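Local coordinates for paenibacillus xanthan lyase (PDB 6F2P), which cleaves the polysaccharide xanthan as a polysaccharide lyase of family 8, presumably by beta-elimination, and binds several calcium ions, at residues M386-I391 and S455-T460; D409-L414 and P436-L441; R451-W456 and E472-G477; I659-D664 and A678-K683. One frame throughout, in Å; residues are numbered along the deposited sequence.

Interaction 1: residues M386-I391 and S455-T460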
loop_
_atom_site.group_PDB
_atom_site.type_symbol
_atom_site.label_atom_id
_atom_site.label_comp_id
_atom_site.label_asym_id
_atom_site.label_seq_id
_atom_site.Cartn_x
_atom_site.Cartn_y
_atom_site.Cartn_z
ATOM N N MET A 386 2.791 -8.914 -4.420
ATOM C CA MET A 386 1.454 -9.274 -3.995
ATOM C C MET A 386 0.412 -8.732 -4.964
ATOM O O MET A 386 0.735 -7.983 -5.889
ATOM C CB MET A 386 1.182 -8.683 -2.610
ATOM C CG MET A 386 2.174 -9.092 -1.549
ATOM S SD MET A 386 1.980 -8.167 -0.013
ATOM C CE MET A 386 2.789 -6.614 -0.421
ATOM N N PHE A 387 -0.842 -9.110 -4.740
ATOM C CA PHE A 387 -1.953 -8.433 -5.386
ATOM C C PHE A 387 -3.188 -8.445 -4.494
ATOM O O PHE A 387 -3.254 -9.190 -3.520
ATOM C CB PHE A 387 -2.214 -8.964 -6.808
ATOM C CG PHE A 387 -3.059 -10.209 -6.875
ATOM C CD1 PHE A 387 -2.505 -11.460 -6.654
ATOM C CD2 PHE A 387 -4.396 -10.131 -7.229
ATOM C CE1 PHE A 387 -3.281 -12.612 -6.744
ATOM C CE2 PHE A 387 -5.174 -11.278 -7.329
ATOM C CZ PHE A 387 -4.611 -12.518 -7.084
ATOM N N SER A 388 -4.141 -7.580 -4.812
ATOM C CA SER A 388 -5.295 -7.373 -3.956
ATOM C C SER A 388 -6.487 -7.030 -4.821
ATOM O O SER A 388 -6.478 -7.267 -6.023
ATOM C CB SER A 388 -5.028 -6.213 -3.002
ATOM O OG SER A 388 -4.801 -5.011 -3.725
ATOM N N SER A 389 -7.507 -6.445 -4.209
ATOM C CA SER A 389 -8.644 -5.956 -4.964
ATOM C C SER A 389 -8.319 -4.612 -5.614
ATOM O O SER A 389 -9.159 -4.035 -6.307
ATOM C CB SER A 389 -9.853 -5.809 -4.053
ATOM O OG SER A 389 -9.592 -4.848 -3.049
ATOM N N ARG A 390 -7.106 -4.114 -5.383
ATOM C CA ARG A 390 -6.663 -2.857 -5.983
ATOM C C ARG A 390 -5.646 -3.065 -7.112
ATOM O O ARG A 390 -5.520 -2.232 -8.014
ATOM C CB ARG A 390 -6.027 -1.959 -4.933
ATOM C CG ARG A 390 -6.893 -1.627 -3.750
ATOM C CD ARG A 390 -6.070 -0.859 -2.728
ATOM N NE ARG A 390 -4.900 -1.624 -2.304
ATOM C CZ ARG A 390 -4.885 -2.476 -1.282
ATOM N NH1 ARG A 390 -5.979 -2.683 -0.555
ATOM N NH2 ARG A 390 -3.767 -3.122 -0.988
ATOM N N ILE A 391 -4.919 -4.176 -7.040
ATOM C CA ILE A 391 -3.809 -4.442 -7.937
ATOM C C ILE A 391 -3.957 -5.827 -8.548
ATOM O O ILE A 391 -4.187 -6.802 -7.827
ATOM C CB ILE A 391 -2.482 -4.392 -7.169
ATOM C CG1 ILE A 391 -2.199 -2.969 -6.681
ATOM C CG2 ILE A 391 -1.346 -4.909 -8.028
ATOM C CD1 ILE A 391 -1.779 -2.016 -7.770
ATOM N N SER A 455 -8.873 -7.283 0.060
ATOM C CA SER A 455 -8.251 -5.967 0.148
ATOM C C SER A 455 -7.020 -5.946 1.049
ATOM O O SER A 455 -6.243 -4.990 1.022
ATOM C CB SER A 455 -9.263 -4.956 0.674
ATOM O OG SER A 455 -9.795 -5.398 1.913
ATOM N N TRP A 456 -6.854 -6.988 1.857
ATOM C CA TRP A 456 -5.754 -7.038 2.810
ATOM C C TRP A 456 -4.464 -7.376 2.081
ATOM O O TRP A 456 -4.087 -8.539 1.953
ATOM C CB TRP A 456 -6.030 -8.089 3.889
ATOM C CG TRP A 456 -5.456 -7.821 5.274
ATOM C CD1 TRP A 456 -6.162 -7.778 6.443
ATOM C CD2 TRP A 456 -4.074 -7.594 5.635
ATOM N NE1 TRP A 456 -5.320 -7.533 7.504
ATOM C CE2 TRP A 456 -4.035 -7.416 7.039
ATOM C CE3 TRP A 456 -2.877 -7.523 4.913
ATOM C CZ2 TRP A 456 -2.848 -7.170 7.735
ATOM C CZ3 TRP A 456 -1.693 -7.277 5.605
ATOM C CH2 TRP A 456 -1.688 -7.104 7.006
ATOM N N ALA A 457 -3.786 -6.349 1.596
ATOM C CA ALA A 457 -2.438 -6.513 1.090
ATOM C C ALA A 457 -1.665 -5.248 1.424
ATOM O O ALA A 457 -2.113 -4.142 1.137
ATOM C CB ALA A 457 -2.450 -6.758 -0.400
ATOM N N GLY A 458 -0.510 -5.411 2.049
ATOM C CA GLY A 458 0.307 -4.274 2.412
ATOM C C GLY A 458 1.126 -4.593 3.642
ATOM O O GLY A 458 1.481 -5.753 3.873
ATOM N N GLY A 459 1.418 -3.568 4.438
ATOM C CA GLY A 459 2.234 -3.744 5.617
ATOM C C GLY A 459 2.685 -2.434 6.217
ATOM O O GLY A 459 2.170 -1.371 5.866
ATOM N N THR A 460 3.645 -2.523 7.136
ATOM C CA THR A 460 4.194 -1.357 7.812
ATOM C C THR A 460 5.659 -1.591 8.191
ATOM O O THR A 460 6.198 -2.672 7.978
ATOM C CB THR A 460 3.376 -0.977 9.063
ATOM O OG1 THR A 460 3.811 0.299 9.539
ATOM C CG2 THR A 460 3.557 -2.003 10.173
#
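In the super-sandwich domain of this family 8 lyase, Ser388, Ser389 and Arg390, from the loop after strand 380-385, meet Ser455 and Ala457 where strand 457-462, the outermost of a nine-stranded antiparallel sheet, begins. The Arg390 guanidinium turns its edge to two backbone carbonyls. NH1 of Arg390 donates to Ser455 O (2.8 Å, 154° at the hydrogen), arriving in the carbonyl plane on a lone pair. NH2 of Arg390 reaches Ala457 O at 2.9 Å, but the bond is bent and weak. A bend about CG-CD (chi3 -58°) curls the chain back over its own loop, laying one guanidinium face over Ser388 OG, off-centre, toward the rim. That loop is an ST turn: Ser388 OG accepts from Arg390 N at 3.0 Å. In the partner segment, Trp456 centres an inverse gamma turn, which presents the carbonyls on either side of it to the guanidinium. Asp371 ties the two polar groups together, bridging to Arg390 NH2 and bonding Ser388 OG. With an alanine at Arg390, the Ser455 and Ala457 carbonyls would probably lose these donors and Asp371 its positive mate. Besides these bonds, Ser388 CB rests on Ala457 CB at 3.7 Å, while Ser389 OG lies 3.6 Å from Ser455 CA.

Interaction 2: residues D409-L414 and P436-L441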
loop_
_atom_site.group_PDB
_atom_site.type_symbol
_atom_site.label_atom_id
_atom_site.label_comp_id
_atom_site.label_asym_id
_atom_site.label_seq_id
_atom_site.Cartn_x
_atom_site.Cartn_y
_atom_site.Cartn_z
ATOM N N ASP A 409 1.413 -14.036 -6.675
ATOM C CA ASP A 409 0.784 -14.873 -5.658
ATOM C C ASP A 409 1.580 -14.870 -4.360
ATOM O O ASP A 409 1.829 -15.921 -3.766
ATOM C CB ASP A 409 0.642 -16.307 -6.173
ATOM C CG ASP A 409 -0.516 -16.473 -7.131
ATOM O OD1 ASP A 409 -1.077 -15.450 -7.592
ATOM O OD2 ASP A 409 -0.866 -17.636 -7.429
ATOM N N GLY A 410 1.968 -13.684 -3.912
ATOM C CA GLY A 410 2.860 -13.581 -2.783
ATOM C C GLY A 410 4.204 -14.180 -3.153
ATOM O O GLY A 410 4.765 -14.983 -2.411
ATOM N N MET A 411 4.723 -13.791 -4.311
ATOM C CA MET A 411 6.012 -14.289 -4.765
ATOM C C MET A 411 7.136 -13.533 -4.087
ATOM O O MET A 411 7.036 -12.332 -3.868
ATOM C CB MET A 411 6.140 -14.142 -6.279
ATOM C CG MET A 411 7.407 -14.743 -6.857
ATOM S SD MET A 411 7.529 -14.407 -8.622
ATOM C CE MET A 411 9.192 -15.010 -8.953
ATOM N N THR A 412 8.211 -14.239 -3.764
ATOM C CA THR A 412 9.363 -13.610 -3.140
ATOM C C THR A 412 10.594 -13.687 -4.037
ATOM O O THR A 412 10.892 -14.734 -4.620
ATOM C CB THR A 412 9.677 -14.251 -1.775
ATOM O OG1 THR A 412 10.045 -15.622 -1.961
ATOM C CG2 THR A 412 8.459 -14.203 -0.900
ATOM N N TYR A 413 11.310 -12.571 -4.146
ATOM C CA TYR A 413 12.559 -12.537 -4.898
ATOM C C TYR A 413 13.708 -12.287 -3.940
ATOM O O TYR A 413 13.675 -11.324 -3.176
ATOM C CB TYR A 413 12.547 -11.404 -5.922
ATOM C CG TYR A 413 11.585 -11.562 -7.075
ATOM C CD1 TYR A 413 10.235 -11.265 -6.925
ATOM C CD2 TYR A 413 12.035 -11.963 -8.336
ATOM C CE1 TYR A 413 9.352 -11.383 -7.986
ATOM C CE2 TYR A 413 11.157 -12.078 -9.411
ATOM C CZ TYR A 413 9.820 -11.785 -9.224
ATOM O OH TYR A 413 8.935 -11.900 -10.270
ATOM N N LEU A 414 14.729 -13.140 -3.981
ATOM C CA LEU A 414 15.910 -12.936 -3.143
ATOM C C LEU A 414 17.124 -12.580 -3.988
ATOM O O LEU A 414 17.543 -13.354 -4.849
ATOM C CB LEU A 414 16.200 -14.168 -2.300
ATOM C CG LEU A 414 17.407 -14.052 -1.369
ATOM C CD1 LEU A 414 17.167 -13.025 -0.253
ATOM C CD2 LEU A 414 17.715 -15.413 -0.784
ATOM N N PRO A 436 8.890 -18.995 -6.323
ATOM C CA PRO A 436 9.252 -18.892 -4.899
ATOM C C PRO A 436 8.285 -18.049 -4.077
ATOM O O PRO A 436 7.791 -17.016 -4.541
ATOM C CB PRO A 436 10.621 -18.216 -4.926
ATOM C CG PRO A 436 11.175 -18.536 -6.293
ATOM C CD PRO A 436 9.990 -18.576 -7.212
ATOM N N GLY A 437 8.000 -18.511 -2.867
ATOM C CA GLY A 437 7.204 -17.745 -1.928
ATOM C C GLY A 437 5.714 -17.946 -2.084
ATOM O O GLY A 437 4.959 -17.758 -1.131
ATOM N N THR A 438 5.292 -18.334 -3.283
ATOM C CA THR A 438 3.872 -18.432 -3.605
ATOM C C THR A 438 3.181 -19.604 -2.918
ATOM O O THR A 438 3.810 -20.627 -2.639
ATOM C CB THR A 438 3.660 -18.585 -5.121
ATOM O OG1 THR A 438 4.422 -19.702 -5.596
ATOM C CG2 THR A 438 4.111 -17.330 -5.848
ATOM N N THR A 439 1.885 -19.448 -2.661
ATOM C CA THR A 439 1.037 -20.573 -2.289
ATOM C C THR A 439 0.079 -20.846 -3.438
ATOM O O THR A 439 -0.693 -19.969 -3.798
ATOM C CB THR A 439 0.219 -20.262 -1.027
ATOM O OG1 THR A 439 1.108 -20.127 0.087
ATOM C CG2 THR A 439 -0.782 -21.362 -0.747
ATOM N N VAL A 440 0.124 -22.050 -4.009
ATOM C CA VAL A 440 -0.660 -22.359 -5.215
ATOM C C VAL A 440 -1.324 -23.745 -5.234
ATOM O O VAL A 440 -0.963 -24.636 -4.451
ATOM C CB VAL A 440 0.220 -22.300 -6.482
ATOM C CG1 VAL A 440 0.788 -20.904 -6.699
ATOM C CG2 VAL A 440 1.329 -23.342 -6.396
ATOM N N LEU A 441 -2.290 -23.918 -6.140
ATOM C CA LEU A 441 -2.803 -25.245 -6.479
ATOM C C LEU A 441 -1.814 -25.865 -7.446
ATOM O O LEU A 441 -1.423 -25.224 -8.425
ATOM C CB LEU A 441 -4.160 -25.153 -7.163
ATOM C CG LEU A 441 -5.302 -24.581 -6.336
ATOM C CD1 LEU A 441 -6.551 -24.439 -7.204
ATOM C CD2 LEU A 441 -5.570 -25.454 -5.102
HETATM O O HOH W 1 -2.230 -19.210 -5.992
#
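Two sheet edges of the super-sandwich domain face each other where Asp409, Met411 and Thr412 meet Pro436, Gly437 and Thr438: strand 411-415 is outermost in a four-stranded antiparallel sheet, strand 439-441 in a five-stranded one. The touching parts run nearly antiparallel, yet a single direct hydrogen bond crosses between them. Thr412 N donates to Pro436 O (2.9 Å, 164° at the hydrogen), and comes from above the carbonyl plane, 45° out of it. The same oxygen also receives a CA-H...O contact from Met411. Met411 runs fully extended, CG opposite the backbone N (chi1 -175°), which carries CE alongside the proline ring to 4.0 Å from Pro436 CD. The backbone angles of Gly437 alone demand glycine, since a CB would press on the preceding carbonyl O, and it would also point toward Thr412 CG2. On the strand 411-415 side, Gly410 and Met411 form a G1 beta bulge facing Ser385, and just before it Asp409 turns toward the partner segment. Its CB packs on Thr438 CG2 at 3.6 Å, and its carbonyl O takes a CA-H...O contact from Thr438 CA. The buried carboxylate is well supplied with donors: His406 ND1 and a water reach OD2, Gln446 NE2 reaches OD1. That water donates also to Thr439 O at 2.8 Å, making a second, indirect link between the edges. Outside the two segments, Lys484 NZ bonds both Gly437 O and Thr439 OG1, and Thr438 OG1 turns back to Leu435 O. Val440 CG1 lies beside Asp409 OD2, 3.7 Å away, the two side chains crossing at about a right angle.

Interaction 3: residues R451-W456 and E472-G477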
loop_
_atom_site.group_PDB
_atom_site.type_symbol
_atom_site.label_atom_id
_atom_site.label_comp_id
_atom_site.label_asym_id
_atom_site.label_seq_id
_atom_site.Cartn_x
_atom_site.Cartn_y
_atom_site.Cartn_z
ATOM N N ARG A 451 -8.029 -8.796 -10.443
ATOM C CA ARG A 451 -7.787 -8.462 -9.045
ATOM C C ARG A 451 -8.544 -9.450 -8.168
ATOM O O ARG A 451 -9.545 -10.027 -8.601
ATOM C CB ARG A 451 -8.226 -7.028 -8.755
ATOM C CG ARG A 451 -7.730 -6.068 -9.806
ATOM C CD ARG A 451 -7.883 -4.607 -9.424
ATOM N NE ARG A 451 -9.270 -4.169 -9.271
ATOM C CZ ARG A 451 -10.175 -4.147 -10.246
ATOM N NH1 ARG A 451 -9.862 -4.563 -11.466
ATOM N NH2 ARG A 451 -11.405 -3.719 -9.993
ATOM N N SER A 452 -8.058 -9.662 -6.946
ATOM C CA SER A 452 -8.700 -10.595 -6.021
ATOM C C SER A 452 -9.914 -9.923 -5.409
ATOM O O SER A 452 -10.172 -8.739 -5.650
ATOM C CB SER A 452 -7.741 -11.036 -4.907
ATOM O OG SER A 452 -7.549 -10.015 -3.934
ATOM N N ASP A 453 -10.666 -10.675 -4.618
ATOM C CA ASP A 453 -11.750 -10.081 -3.853
ATOM C C ASP A 453 -11.284 -9.784 -2.417
ATOM O O ASP A 453 -12.105 -9.604 -1.508
ATOM C CB ASP A 453 -12.982 -10.991 -3.874
ATOM C CG ASP A 453 -12.721 -12.352 -3.245
ATOM O OD1 ASP A 453 -11.546 -12.705 -2.995
ATOM O OD2 ASP A 453 -13.702 -13.078 -2.999
ATOM N N LYS A 454 -9.961 -9.739 -2.225
ATOM C CA LYS A 454 -9.369 -9.452 -0.911
ATOM C C LYS A 454 -8.589 -8.137 -0.915
ATOM O O LYS A 454 -7.738 -7.908 -1.772
ATOM C CB LYS A 454 -8.444 -10.591 -0.456
ATOM C CG LYS A 454 -9.079 -11.972 -0.404
ATOM C CD LYS A 454 -10.222 -12.058 0.583
ATOM C CE LYS A 454 -10.748 -13.484 0.686
ATOM N NZ LYS A 454 -11.923 -13.592 1.611
ATOM N N SER A 455 -8.873 -7.283 0.060
ATOM C CA SER A 455 -8.251 -5.967 0.148
ATOM C C SER A 455 -7.020 -5.946 1.049
ATOM O O SER A 455 -6.243 -4.990 1.022
ATOM C CB SER A 455 -9.263 -4.956 0.674
ATOM O OG SER A 455 -9.795 -5.398 1.913
ATOM N N TRP A 456 -6.854 -6.988 1.857
ATOM C CA TRP A 456 -5.754 -7.038 2.810
ATOM C C TRP A 456 -4.464 -7.376 2.081
ATOM O O TRP A 456 -4.087 -8.539 1.953
ATOM C CB TRP A 456 -6.030 -8.089 3.889
ATOM C CG TRP A 456 -5.456 -7.821 5.274
ATOM C CD1 TRP A 456 -6.162 -7.778 6.443
ATOM C CD2 TRP A 456 -4.074 -7.594 5.635
ATOM N NE1 TRP A 456 -5.320 -7.533 7.504
ATOM C CE2 TRP A 456 -4.035 -7.416 7.039
ATOM C CE3 TRP A 456 -2.877 -7.523 4.913
ATOM C CZ2 TRP A 456 -2.848 -7.170 7.735
ATOM C CZ3 TRP A 456 -1.693 -7.277 5.605
ATOM C CH2 TRP A 456 -1.688 -7.104 7.006
ATOM N N GLU A 472 -3.694 -11.509 2.127
ATOM C CA GLU A 472 -4.723 -12.535 2.082
ATOM C C GLU A 472 -4.896 -12.976 0.629
ATOM O O GLU A 472 -5.518 -12.289 -0.186
ATOM C CB GLU A 472 -6.044 -12.043 2.666
ATOM C CG GLU A 472 -7.096 -13.139 2.752
ATOM C CD GLU A 472 -8.280 -12.749 3.616
ATOM O OE1 GLU A 472 -8.476 -11.536 3.843
ATOM O OE2 GLU A 472 -9.012 -13.655 4.072
ATOM N N LEU A 473 -4.304 -14.116 0.301
ATOM C CA LEU A 473 -4.407 -14.662 -1.033
ATOM C C LEU A 473 -5.799 -15.212 -1.279
ATOM O O LEU A 473 -6.385 -15.847 -0.410
ATOM C CB LEU A 473 -3.384 -15.783 -1.212
ATOM C CG LEU A 473 -3.554 -16.611 -2.486
ATOM C CD1 LEU A 473 -3.354 -15.738 -3.719
ATOM C CD2 LEU A 473 -2.591 -17.790 -2.504
ATOM N N HIS A 474 -6.335 -14.942 -2.459
ATOM C CA HIS A 474 -7.472 -15.693 -2.968
ATOM C C HIS A 474 -7.324 -15.809 -4.473
ATOM O O HIS A 474 -7.699 -14.892 -5.207
ATOM C CB HIS A 474 -8.793 -15.012 -2.645
ATOM C CG HIS A 474 -9.983 -15.790 -3.116
ATOM N ND1 HIS A 474 -11.233 -15.223 -3.265
ATOM C CD2 HIS A 474 -10.111 -17.088 -3.472
ATOM C CE1 HIS A 474 -12.078 -16.145 -3.696
ATOM N NE2 HIS A 474 -11.425 -17.284 -3.833
ATOM N N THR A 475 -6.753 -16.925 -4.916
ATOM C CA THR A 475 -6.518 -17.191 -6.330
ATOM C C THR A 475 -7.782 -16.945 -7.141
ATOM O O THR A 475 -8.858 -17.420 -6.771
ATOM C CB THR A 475 -6.054 -18.646 -6.536
ATOM O OG1 THR A 475 -5.017 -18.954 -5.594
ATOM C CG2 THR A 475 -5.518 -18.841 -7.946
ATOM N N VAL A 476 -7.677 -16.190 -8.233
ATOM C CA VAL A 476 -8.885 -15.897 -9.000
ATOM C C VAL A 476 -9.316 -17.133 -9.782
ATOM O O VAL A 476 -8.480 -17.858 -10.325
ATOM C CB VAL A 476 -8.771 -14.631 -9.895
ATOM C CG1 VAL A 476 -7.834 -13.611 -9.270
ATOM C CG2 VAL A 476 -8.308 -14.980 -11.268
ATOM N N GLY A 477 -10.618 -17.398 -9.795
ATOM C CA GLY A 477 -11.130 -18.600 -10.433
ATOM C C GLY A 477 -10.943 -19.862 -9.600
ATOM O O GLY A 477 -11.302 -20.959 -10.028
HETATM O O HOH W 2 -5.063 -10.561 -2.607
HETATM O O HOH W 3 -10.153 -13.401 -5.556
HETATM O O HOH W 4 -8.878 -8.921 2.704
#
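His474 ND1 donates to Asp453 OD1 in a nearly straight bond of 2.6 Å (167° at the hydrogen). The acceptor lies close to the imidazole plane, whereas the donor meets OD1 on its syn side and 30° out of the carboxylate plane, and the two flat groups are not coplanar. NE2 of His474 has a weak bond to Lys478 O. At the other end of the contact the backbones pair directly, Glu472 N to Trp456 O at 3.0 Å. This bond belongs to the antiparallel hairpin of strands 457-462 and 466-474, and toward the start of the loop 451-456, waters bridge the two segments. One water joins Trp456 N to Glu472 OE1. A second donates to Glu472 O at 3.0 Å and also bonds Ser452 OG. A third accepts from Asp453 N and donates to His474 O, 2.9 Å from that oxygen. Ser452 OG closes an ST turn as well, accepting from Lys454 N at 3.0 Å. Lys454, bent at chi2 (-62°), lays its CD 3.7 Å from Glu472 CD, and its CG touches His474 CB. Its NZ reaches Glu472 OE2 only in a long salt bridge of 3.8 Å.

Interaction 4: residues I659-D664 and A678-K683; sequences INFWND and ASVMTK
Ile659, Asn660 and Phe661 pair with Val680, Ser679 and Ala678 as neighbouring antiparallel strands of the C-terminal beta-sandwich domain. Four backbone bonds join them: Ile659 and Val680 form one hydrogen-bonded pair, with Ile659 N to Val680 O at 2.7 Å, and Phe661 and Ala678 the next, with Phe661 N to Ala678 O at 2.8 Å. Between them lies the non-hydrogen-bonded pair Asn660-Ser679, CA atoms 4.6 Å apart, and here the side chains make the link. Ser679 OG, opposite its own backbone N (chi1 -174°), donates to Asn660 OD1 at 2.9 Å, approaching nearly along the C=O axis (170°). On the other face of the sheet, Val680 CG2 sits at the edge of the Phe661 ring, 3.9 Å from CE2, while Ile659 CG2 lies over one ring face, offset toward the rim. Val672 and Ser674, from the facing sheet of the sandwich, touch this ring too. Further out, Asn660 ND2 bonds Ser485 OG and, weakly, Ser469 O, so the amide is held at both ends and its strand is joined to the super-sandwich domain. Were a leucine to replace Asn660, Ser679 OG would probably be left without this acceptor and Ser485 OG without its amide donor. Phe661 O receives two donors, Ala678 N at 3.1 Å and the indole NE1 of Trp456.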
loop_
_atom_site.group_PDB
_atom_site.type_symbol
_atom_site.label_atom_id
_atom_site.label_comp_id
_atom_site.label_asym_id
_atom_site.label_seq_id
_atom_site.Cartn_x
_atom_site.Cartn_y
_atom_site.Cartn_z
ATOM N N ILE A 659 3.444 -7.604 13.607
ATOM C CA ILE A 659 2.170 -8.299 13.745
ATOM C C ILE A 659 1.188 -7.949 12.634
ATOM O O ILE A 659 0.970 -6.776 12.348
ATOM C CB ILE A 659 1.465 -7.923 15.048
ATOM C CG1 ILE A 659 2.412 -8.043 16.248
ATOM C CG2 ILE A 659 0.204 -8.769 15.219
ATOM C CD1 ILE A 659 1.804 -7.574 17.557
ATOM N N ASN A 660 0.585 -8.966 12.020
ATOM C CA ASN A 660 -0.544 -8.748 11.128
ATOM C C ASN A 660 -1.859 -9.196 11.781
ATOM O O ASN A 660 -1.986 -10.342 12.213
ATOM C CB ASN A 660 -0.339 -9.465 9.794
ATOM C CG ASN A 660 0.782 -8.851 8.953
ATOM O OD1 ASN A 660 1.075 -7.657 9.058
ATOM N ND2 ASN A 660 1.405 -9.672 8.103
ATOM N N PHE A 661 -2.821 -8.279 11.859
ATOM C CA PHE A 661 -4.152 -8.563 12.385
ATOM C C PHE A 661 -5.156 -8.743 11.244
ATOM O O PHE A 661 -5.356 -7.831 10.434
ATOM C CB PHE A 661 -4.624 -7.410 13.268
ATOM C CG PHE A 661 -3.892 -7.291 14.574
ATOM C CD1 PHE A 661 -4.274 -8.051 15.668
ATOM C CD2 PHE A 661 -2.843 -6.399 14.720
ATOM C CE1 PHE A 661 -3.611 -7.937 16.888
ATOM C CE2 PHE A 661 -2.180 -6.278 15.931
ATOM C CZ PHE A 661 -2.568 -7.047 17.015
ATOM N N TRP A 662 -5.807 -9.903 11.200
ATOM C CA TRP A 662 -6.652 -10.278 10.063
ATOM C C TRP A 662 -8.142 -9.953 10.194
ATOM O O TRP A 662 -8.870 -9.974 9.198
ATOM C CB TRP A 662 -6.483 -11.767 9.753
ATOM C CG TRP A 662 -5.118 -12.100 9.254
ATOM C CD1 TRP A 662 -4.156 -12.810 9.909
ATOM C CD2 TRP A 662 -4.549 -11.721 7.995
ATOM N NE1 TRP A 662 -3.025 -12.900 9.135
ATOM C CE2 TRP A 662 -3.242 -12.242 7.953
ATOM C CE3 TRP A 662 -5.023 -11.000 6.894
ATOM C CZ2 TRP A 662 -2.401 -12.061 6.856
ATOM C CZ3 TRP A 662 -4.188 -10.823 5.806
ATOM C CH2 TRP A 662 -2.891 -11.347 5.797
ATOM N N ASN A 663 -8.600 -9.661 11.408
ATOM C CA ASN A 663 -10.029 -9.482 11.645
ATOM C C ASN A 663 -10.394 -8.100 12.170
ATOM O O ASN A 663 -9.582 -7.427 12.810
ATOM C CB ASN A 663 -10.551 -10.553 12.602
ATOM C CG ASN A 663 -10.301 -11.961 12.098
ATOM O OD1 ASN A 663 -9.697 -12.776 12.792
ATOM N ND2 ASN A 663 -10.768 -12.257 10.887
ATOM N N ASP A 664 -11.623 -7.679 11.897
ATOM C CA ASP A 664 -12.105 -6.412 12.418
ATOM C C ASP A 664 -12.809 -6.598 13.768
ATOM O O ASP A 664 -13.895 -6.061 14.002
ATOM C CB ASP A 664 -13.027 -5.724 11.405
ATOM C CG ASP A 664 -12.262 -4.959 10.335
ATOM O OD1 ASP A 664 -11.080 -4.614 10.561
ATOM O OD2 ASP A 664 -12.856 -4.684 9.270
ATOM N N ALA A 678 -5.036 -4.704 10.609
ATOM C CA ALA A 678 -3.921 -3.779 10.718
ATOM C C ALA A 678 -2.603 -4.493 10.546
ATOM O O ALA A 678 -2.484 -5.679 10.837
ATOM C CB ALA A 678 -3.958 -3.103 12.068
ATOM N N SER A 679 -1.601 -3.769 10.078
ATOM C CA SER A 679 -0.244 -4.270 10.135
ATOM C C SER A 679 0.494 -3.397 11.149
ATOM O O SER A 679 0.420 -2.171 11.097
ATOM C CB SER A 679 0.408 -4.193 8.767
ATOM O OG SER A 679 1.682 -4.804 8.792
ATOM N N VAL A 680 1.172 -4.027 12.101
ATOM C CA VAL A 680 1.757 -3.298 13.219
ATOM C C VAL A 680 3.189 -3.744 13.463
ATOM O O VAL A 680 3.495 -4.933 13.348
ATOM C CB VAL A 680 0.935 -3.533 14.494
ATOM C CG1 VAL A 680 1.525 -2.783 15.677
ATOM C CG2 VAL A 680 -0.510 -3.133 14.254
ATOM N N MET A 681 4.070 -2.797 13.777
ATOM C CA MET A 681 5.441 -3.132 14.140
ATOM C C MET A 681 5.890 -2.319 15.354
ATOM O O MET A 681 5.630 -1.123 15.428
ATOM C CB MET A 681 6.384 -2.943 12.949
ATOM C CG MET A 681 7.837 -3.289 13.238
ATOM S SD MET A 681 8.809 -3.667 11.754
ATOM C CE MET A 681 8.255 -5.339 11.452
ATOM N N THR A 682 6.537 -2.980 16.314
ATOM C CA THR A 682 7.011 -2.318 17.530
ATOM C C THR A 682 8.531 -2.394 17.664
ATOM O O THR A 682 9.157 -3.381 17.276
ATOM C CB THR A 682 6.366 -2.921 18.805
ATOM O OG1 THR A 682 6.836 -4.263 19.001
ATOM C CG2 THR A 682 4.830 -2.921 18.710
ATOM N N LYS A 683 9.119 -1.331 18.201
ATOM C CA LYS A 683 10.530 -1.326 18.573
ATOM C C LYS A 683 10.671 -0.890 20.035
ATOM O O LYS A 683 10.241 0.207 20.412
ATOM C CB LYS A 683 11.328 -0.396 17.657
ATOM C CG LYS A 683 12.718 -0.047 18.162
ATOM C CD LYS A 683 13.703 -1.194 17.998
ATOM C CE LYS A 683 14.954 -0.980 18.869
ATOM N NZ LYS A 683 16.168 -1.687 18.333
#

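Interactions 1 and 3 share Ser455 and Trp456, their centres 9 Å apart, and are stitched together by a probable hydrogen bond from Ser452 N to Ser388 O (3.0 Å). Interaction 2 is nested along the chain inside the loop closed by interaction 1 and touches it through Phe387 CE1 and Asp409 OD1 (3.7 Å). Trp456 carries interactions 1 and 3 to interaction 4, its indole ring meeting that of Trp662, planes at about 45°. Interactions 2 and 4 stay separate, with centres 21 Å apart. Methylpentanediol, probably from crystallisation, is bound about 4 Å from the Ser389 side chain and about 4 Å from that of Asp453, and a calcium ion about 5 Å from that of Arg390.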